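Long-range contact in prolyl endopeptidase (Myxococcus xanthus, PDB 2BKL), which probably hydrolyses oligopeptides on the carboxyl side of proline and, to a lesser extent, alanine, as a serine peptidase of family S9A: residues A[285-299]-A[310-324]. Residues are numbered along the deposited sequence; the frame is centred on the assembly and turned at random.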
loop_
_atom_site.group_PDB
_atom_site.type_symbol
_atom_site.label_atom_id
_atom_site.label_comp_id
_atom_site.label_asym_id
_atom_site.label_seq_id
_atom_site.Cartn_x
_atom_site.Cartn_y
_atom_site.Cartn_z
ATOM N N TYR A 285 8.287 20.569 14.039
ATOM C CA TYR A 285 9.335 19.863 13.312
ATOM C C TYR A 285 8.783 19.515 11.939
ATOM O O TYR A 285 7.830 18.777 11.831
ATOM C CB TYR A 285 9.825 18.625 14.100
ATOM C CG TYR A 285 10.386 19.060 15.436
ATOM C CD1 TYR A 285 9.561 19.193 16.545
ATOM C CD2 TYR A 285 11.715 19.434 15.563
ATOM C CE1 TYR A 285 10.044 19.684 17.749
ATOM C CE2 TYR A 285 12.222 19.923 16.785
ATOM C CZ TYR A 285 11.374 20.036 17.865
ATOM O OH TYR A 285 11.850 20.542 19.042
ATOM N N VAL A 286 9.380 20.084 10.909
ATOM C CA VAL A 286 8.844 20.019 9.558
ATOM C C VAL A 286 9.785 19.200 8.693
ATOM O O VAL A 286 10.924 19.610 8.460
ATOM C CB VAL A 286 8.676 21.427 8.940
ATOM C CG1 VAL A 286 8.150 21.344 7.521
ATOM C CG2 VAL A 286 7.770 22.283 9.781
ATOM N N LEU A 287 9.293 18.071 8.210
ATOM C CA LEU A 287 10.018 17.219 7.283
ATOM C C LEU A 287 9.601 17.593 5.883
ATOM O O LEU A 287 8.405 17.576 5.568
ATOM C CB LEU A 287 9.678 15.741 7.546
ATOM C CG LEU A 287 10.193 14.724 6.532
ATOM C CD1 LEU A 287 11.721 14.638 6.496
ATOM C CD2 LEU A 287 9.556 13.356 6.826
ATOM N N THR A 288 10.552 17.933 5.023
ATOM C CA THR A 288 10.219 18.441 3.695
ATOM C C THR A 288 11.258 18.149 2.640
ATOM O O THR A 288 12.454 17.987 2.943
ATOM C CB THR A 288 9.959 19.969 3.802
ATOM O OG1 THR A 288 9.579 20.495 2.531
ATOM C CG2 THR A 288 11.212 20.716 4.174
ATOM N N ASP A 289 10.796 18.083 1.389
ATOM C CA ASP A 289 11.680 18.017 0.235
ATOM C C ASP A 289 11.912 19.386 -0.431
ATOM O O ASP A 289 12.557 19.474 -1.471
ATOM C CB ASP A 289 11.256 16.930 -0.784
ATOM C CG ASP A 289 9.897 17.116 -1.314
ATOM O OD1 ASP A 289 9.346 18.231 -1.168
ATOM O OD2 ASP A 289 9.306 16.187 -1.941
ATOM N N GLU A 290 11.421 20.452 0.187
ATOM C CA GLU A 290 11.690 21.788 -0.329
ATOM C C GLU A 290 13.186 22.063 -0.347
ATOM O O GLU A 290 13.834 22.025 0.701
ATOM C CB GLU A 290 10.957 22.839 0.490
ATOM C CG GLU A 290 10.923 24.212 -0.190
ATOM C CD GLU A 290 10.822 25.352 0.797
ATOM O OE1 GLU A 290 9.737 25.531 1.413
ATOM O OE2 GLU A 290 11.820 26.103 0.927
ATOM N N GLY A 291 13.721 22.299 -1.547
ATOM C CA GLY A 291 15.146 22.496 -1.744
ATOM C C GLY A 291 16.012 21.338 -1.273
ATOM O O GLY A 291 17.172 21.537 -0.956
ATOM N N ALA A 292 15.461 20.122 -1.289
ATOM C CA ALA A 292 16.134 18.954 -0.749
ATOM C C ALA A 292 15.413 17.695 -1.236
ATOM O O ALA A 292 14.555 17.167 -0.569
ATOM C CB ALA A 292 16.133 19.013 0.789
ATOM N N PRO A 293 15.725 17.234 -2.434
ATOM C CA PRO A 293 15.089 16.042 -3.003
ATOM C C PRO A 293 15.090 14.800 -2.105
ATOM O O PRO A 293 14.109 14.083 -2.126
ATOM C CB PRO A 293 15.891 15.794 -4.276
ATOM C CG PRO A 293 16.343 17.167 -4.683
ATOM C CD PRO A 293 16.656 17.872 -3.378
ATOM N N ARG A 294 16.144 14.584 -1.307
ATOM C CA ARG A 294 16.177 13.494 -0.328
ATOM C C ARG A 294 15.716 13.864 1.098
ATOM O O ARG A 294 15.846 13.059 2.023
ATOM C CB ARG A 294 17.570 12.884 -0.283
ATOM C CG ARG A 294 17.957 12.120 -1.561
ATOM C CD ARG A 294 19.360 11.529 -1.492
ATOM N NE ARG A 294 20.351 12.569 -1.208
ATOM C CZ ARG A 294 21.001 13.266 -2.109
ATOM N NH1 ARG A 294 20.828 13.048 -3.416
ATOM N NH2 ARG A 294 21.846 14.199 -1.711
ATOM N N GLN A 295 15.141 15.063 1.230
ATOM C CA GLN A 295 14.464 15.587 2.422
ATOM C C GLN A 295 15.393 16.050 3.524
ATOM O O GLN A 295 16.555 15.644 3.637
ATOM C CB GLN A 295 13.391 14.620 2.965
ATOM C CG GLN A 295 12.279 14.393 1.953
ATOM C CD GLN A 295 10.916 14.091 2.542
ATOM O OE1 GLN A 295 9.995 14.907 2.420
ATOM N NE2 GLN A 295 10.759 12.927 3.161
ATOM N N ARG A 296 14.838 16.942 4.323
ATOM C CA ARG A 296 15.535 17.573 5.435
ATOM C C ARG A 296 14.512 17.979 6.480
ATOM O O ARG A 296 13.300 17.879 6.237
ATOM C CB ARG A 296 16.336 18.787 4.934
ATOM C CG ARG A 296 15.530 19.863 4.236
ATOM C CD ARG A 296 16.426 21.016 3.815
ATOM N NE ARG A 296 15.815 21.956 2.903
ATOM C CZ ARG A 296 16.353 23.136 2.605
ATOM N NH1 ARG A 296 17.518 23.508 3.135
ATOM N NH2 ARG A 296 15.740 23.939 1.766
ATOM N N VAL A 297 14.989 18.390 7.643
ATOM C CA VAL A 297 14.131 18.799 8.756
ATOM C C VAL A 297 14.407 20.218 9.223
ATOM O O VAL A 297 15.543 20.571 9.484
ATOM C CB VAL A 297 14.219 17.850 9.978
ATOM C CG1 VAL A 297 13.158 18.213 11.010
ATOM C CG2 VAL A 297 14.060 16.383 9.538
ATOM N N PHE A 298 13.340 20.990 9.371
ATOM C CA PHE A 298 13.346 22.344 9.932
ATOM C C PHE A 298 12.655 22.357 11.303
ATOM O O PHE A 298 11.738 21.571 11.579
ATOM C CB PHE A 298 12.574 23.314 9.021
ATOM C CG PHE A 298 13.253 23.636 7.732
ATOM C CD1 PHE A 298 14.171 24.672 7.667
ATOM C CD2 PHE A 298 12.966 22.931 6.572
ATOM C CE1 PHE A 298 14.782 24.994 6.496
ATOM C CE2 PHE A 298 13.611 23.233 5.401
ATOM C CZ PHE A 298 14.518 24.286 5.353
ATOM N N GLU A 299 13.119 23.243 12.177
ATOM C CA GLU A 299 12.427 23.605 13.405
ATOM C C GLU A 299 11.758 24.940 13.152
ATOM O O GLU A 299 12.406 25.864 12.647
ATOM C CB GLU A 299 13.390 23.711 14.588
ATOM C CG GLU A 299 12.718 24.067 15.905
ATOM C CD GLU A 299 13.658 24.042 17.094
ATOM O OE1 GLU A 299 14.737 23.409 17.048
ATOM O OE2 GLU A 299 13.309 24.670 18.098
ATOM N N TRP A 310 12.408 29.834 9.506
ATOM C CA TRP A 310 12.613 28.411 9.797
ATOM C C TRP A 310 14.100 28.137 9.951
ATOM O O TRP A 310 14.903 28.739 9.256
ATOM C CB TRP A 310 12.094 27.544 8.657
ATOM C CG TRP A 310 10.607 27.604 8.401
ATOM C CD1 TRP A 310 9.694 28.439 8.962
ATOM C CD2 TRP A 310 9.879 26.751 7.525
ATOM N NE1 TRP A 310 8.441 28.176 8.476
ATOM C CE2 TRP A 310 8.525 27.135 7.587
ATOM C CE3 TRP A 310 10.234 25.686 6.676
ATOM C CZ2 TRP A 310 7.544 26.520 6.830
ATOM C CZ3 TRP A 310 9.276 25.088 5.948
ATOM C CH2 TRP A 310 7.936 25.473 6.035
ATOM N N LYS A 311 14.452 27.218 10.851
ATOM C CA LYS A 311 15.842 26.847 11.100
ATOM C C LYS A 311 16.080 25.402 10.680
ATOM O O LYS A 311 15.444 24.491 11.184
ATOM C CB LYS A 311 16.260 27.098 12.549
ATOM C CG LYS A 311 15.536 26.379 13.642
ATOM C CD LYS A 311 15.876 26.962 15.039
ATOM C CE LYS A 311 16.866 26.092 15.826
ATOM N NZ LYS A 311 17.403 26.868 16.993
ATOM N N GLU A 312 16.949 25.199 9.706
ATOM C CA GLU A 312 17.323 23.854 9.338
ATOM C C GLU A 312 18.060 23.193 10.503
ATOM O O GLU A 312 19.085 23.690 10.954
ATOM C CB GLU A 312 18.202 23.879 8.104
ATOM C CG GLU A 312 18.562 22.511 7.558
ATOM C CD GLU A 312 19.460 22.599 6.353
ATOM O OE1 GLU A 312 20.593 23.131 6.496
ATOM O OE2 GLU A 312 19.057 22.149 5.268
ATOM N N ILE A 313 17.547 22.076 10.998
ATOM C CA ILE A 313 18.224 21.333 12.071
ATOM C C ILE A 313 18.780 19.969 11.632
ATOM O O ILE A 313 19.682 19.456 12.278
ATOM C CB ILE A 313 17.324 21.174 13.308
ATOM C CG1 ILE A 313 16.023 20.444 12.983
ATOM C CG2 ILE A 313 17.015 22.546 13.933
ATOM C CD1 ILE A 313 15.284 19.928 14.247
ATOM N N VAL A 314 18.234 19.376 10.575
ATOM C CA VAL A 314 18.783 18.143 10.020
ATOM C C VAL A 314 18.931 18.373 8.529
ATOM O O VAL A 314 17.941 18.350 7.778
ATOM C CB VAL A 314 17.897 16.899 10.272
ATOM C CG1 VAL A 314 18.562 15.633 9.654
ATOM C CG2 VAL A 314 17.680 16.680 11.727
ATOM N N PRO A 315 20.131 18.707 8.073
ATOM C CA PRO A 315 20.325 18.939 6.646
ATOM C C PRO A 315 20.106 17.719 5.789
ATOM O O PRO A 315 20.117 16.605 6.286
ATOM C CB PRO A 315 21.793 19.404 6.563
ATOM C CG PRO A 315 22.085 19.915 7.890
ATOM C CD PRO A 315 21.339 19.029 8.847
ATOM N N GLU A 316 19.865 17.931 4.506
ATOM C CA GLU A 316 19.791 16.829 3.567
ATOM C C GLU A 316 21.057 15.984 3.641
ATOM O O GLU A 316 22.178 16.521 3.649
ATOM C CB GLU A 316 19.604 17.366 2.140
ATOM C CG GLU A 316 19.270 16.319 1.100
ATOM C CD GLU A 316 19.139 16.866 -0.314
ATOM O OE1 GLU A 316 19.691 17.960 -0.606
ATOM O OE2 GLU A 316 18.533 16.176 -1.147
ATOM N N ASP A 317 20.883 14.676 3.675
ATOM C CA ASP A 317 22.024 13.769 3.706
ATOM C C ASP A 317 22.754 13.763 2.371
ATOM O O ASP A 317 22.167 14.027 1.332
ATOM C CB ASP A 317 21.562 12.361 4.090
ATOM C CG ASP A 317 22.721 11.463 4.476
ATOM O OD1 ASP A 317 23.242 10.754 3.589
ATOM O OD2 ASP A 317 23.139 11.397 5.645
ATOM N N SER A 318 24.050 13.463 2.409
ATOM C CA SER A 318 24.853 13.469 1.188
ATOM C C SER A 318 24.415 12.399 0.193
ATOM O O SER A 318 24.622 12.564 -1.002
ATOM C CB SER A 318 26.356 13.343 1.511
ATOM O OG SER A 318 26.649 12.142 2.208
ATOM N N SER A 319 23.816 11.299 0.670
ATOM C CA SER A 319 23.364 10.244 -0.210
ATOM C C SER A 319 22.044 9.570 0.168
ATOM O O SER A 319 21.378 9.076 -0.723
ATOM C CB SER A 319 24.441 9.168 -0.348
ATOM O OG SER A 319 24.663 8.525 0.885
ATOM N N ALA A 320 21.685 9.512 1.463
ATOM C CA ALA A 320 20.544 8.740 1.922
ATOM C C ALA A 320 19.215 9.494 1.821
ATOM O O ALA A 320 19.191 10.720 1.969
ATOM C CB ALA A 320 20.756 8.308 3.374
ATOM N N SER A 321 18.136 8.777 1.558
ATOM C CA SER A 321 16.811 9.375 1.461
ATOM C C SER A 321 16.157 9.366 2.831
ATOM O O SER A 321 16.003 8.316 3.437
ATOM C CB SER A 321 15.928 8.603 0.493
ATOM O OG SER A 321 16.530 8.544 -0.793
ATOM N N LEU A 322 15.728 10.524 3.319
ATOM C CA LEU A 322 15.048 10.618 4.595
ATOM C C LEU A 322 13.571 10.375 4.367
ATOM O O LEU A 322 12.952 11.090 3.599
ATOM C CB LEU A 322 15.299 11.981 5.241
ATOM C CG LEU A 322 14.587 12.214 6.581
ATOM C CD1 LEU A 322 14.950 11.147 7.611
ATOM C CD2 LEU A 322 14.862 13.572 7.132
ATOM N N LEU A 323 13.022 9.314 4.974
ATOM C CA LEU A 323 11.623 8.905 4.741
ATOM C C LEU A 323 10.659 9.392 5.789
ATOM O O LEU A 323 9.515 9.695 5.467
ATOM C CB LEU A 323 11.504 7.377 4.680
ATOM C CG LEU A 323 12.312 6.610 3.670
ATOM C CD1 LEU A 323 11.856 5.132 3.764
ATOM C CD2 LEU A 323 12.154 7.204 2.297
ATOM N N SER A 324 11.067 9.395 7.057
ATOM C CA SER A 324 10.146 9.782 8.116
ATOM C C SER A 324 10.909 10.239 9.342
ATOM O O SER A 324 12.101 9.906 9.535
ATOM C CB SER A 324 9.219 8.649 8.512
ATOM O OG SER A 324 9.923 7.636 9.175
HETATM O O HOH W 1 19.249 20.603 0.789
HETATM O O HOH W 2 18.322 13.255 3.455
HETATM O O HOH W 3 18.480 14.363 6.212
HETATM O O HOH W 4 8.476 11.230 3.587
#
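Tyr-285 meets Ile-313 at the edge of its ring, where Tyr-285 CD2 lies 3.8 Å from Ile-313 CD1. Leu-287 packs tightly on Leu-322, with CD1 of the first 3.4 Å from CD2 of the second. Two turns follow, from Asp-289 to Ala-292 and from Ala-292 to Gln-295, and Glu-316 of the other segment reaches the backbone of the second. Its CG is anti to the backbone N (chi1 -170°) and the chain stays extended, which brings Glu-316 OE2 to 2.9 Å from Arg-294 N in a nearly straight hydrogen bond. The same oxygen lies over one face of the Arg-294 guanidinium, a long salt bridge of charge alone. In the guanidinium plane, Arg-294 NH2 donates to Asp-317 O (3.1 Å). Arg-294 O accepts from Leu-322 N, and Gln-295 NE2 binds Leu-322 O at 2.9 Å, two bonds that tie the start of strand 321-328 to this turn. Arg-296 NH1 forms a salt bridge with Glu-312 OE2 (3.0 Å), approaching from above the carboxylate plane. NE and NH2 of Arg-296 both grip Glu-290 O, and Phe-298 CZ sits over the centre of one guanidinium face. A leucine in place of Arg-296 would probably leave the Glu-312 carboxylate without its mate and Glu-290 O without these two donors. Val-297 O accepts from both Ile-313 N and Val-314 N, the mark of a classic beta bulge. The Phe-298 ring takes the edge of Trp-310 on its face, with planes at 62°. Glu-299 pairs with Lys-311 through two backbone bonds, while its carboxylate binds Arg-283. Strands 283-288, 296-300 and 311-314 belong to one four-stranded antiparallel sheet, a blade of the beta-propeller, with 311-314 at one edge and 275-280 at the other. Strand 321-328 opens the next sheet, where Tyr-336 of strand 331-338 touches Val-314 and Leu-322.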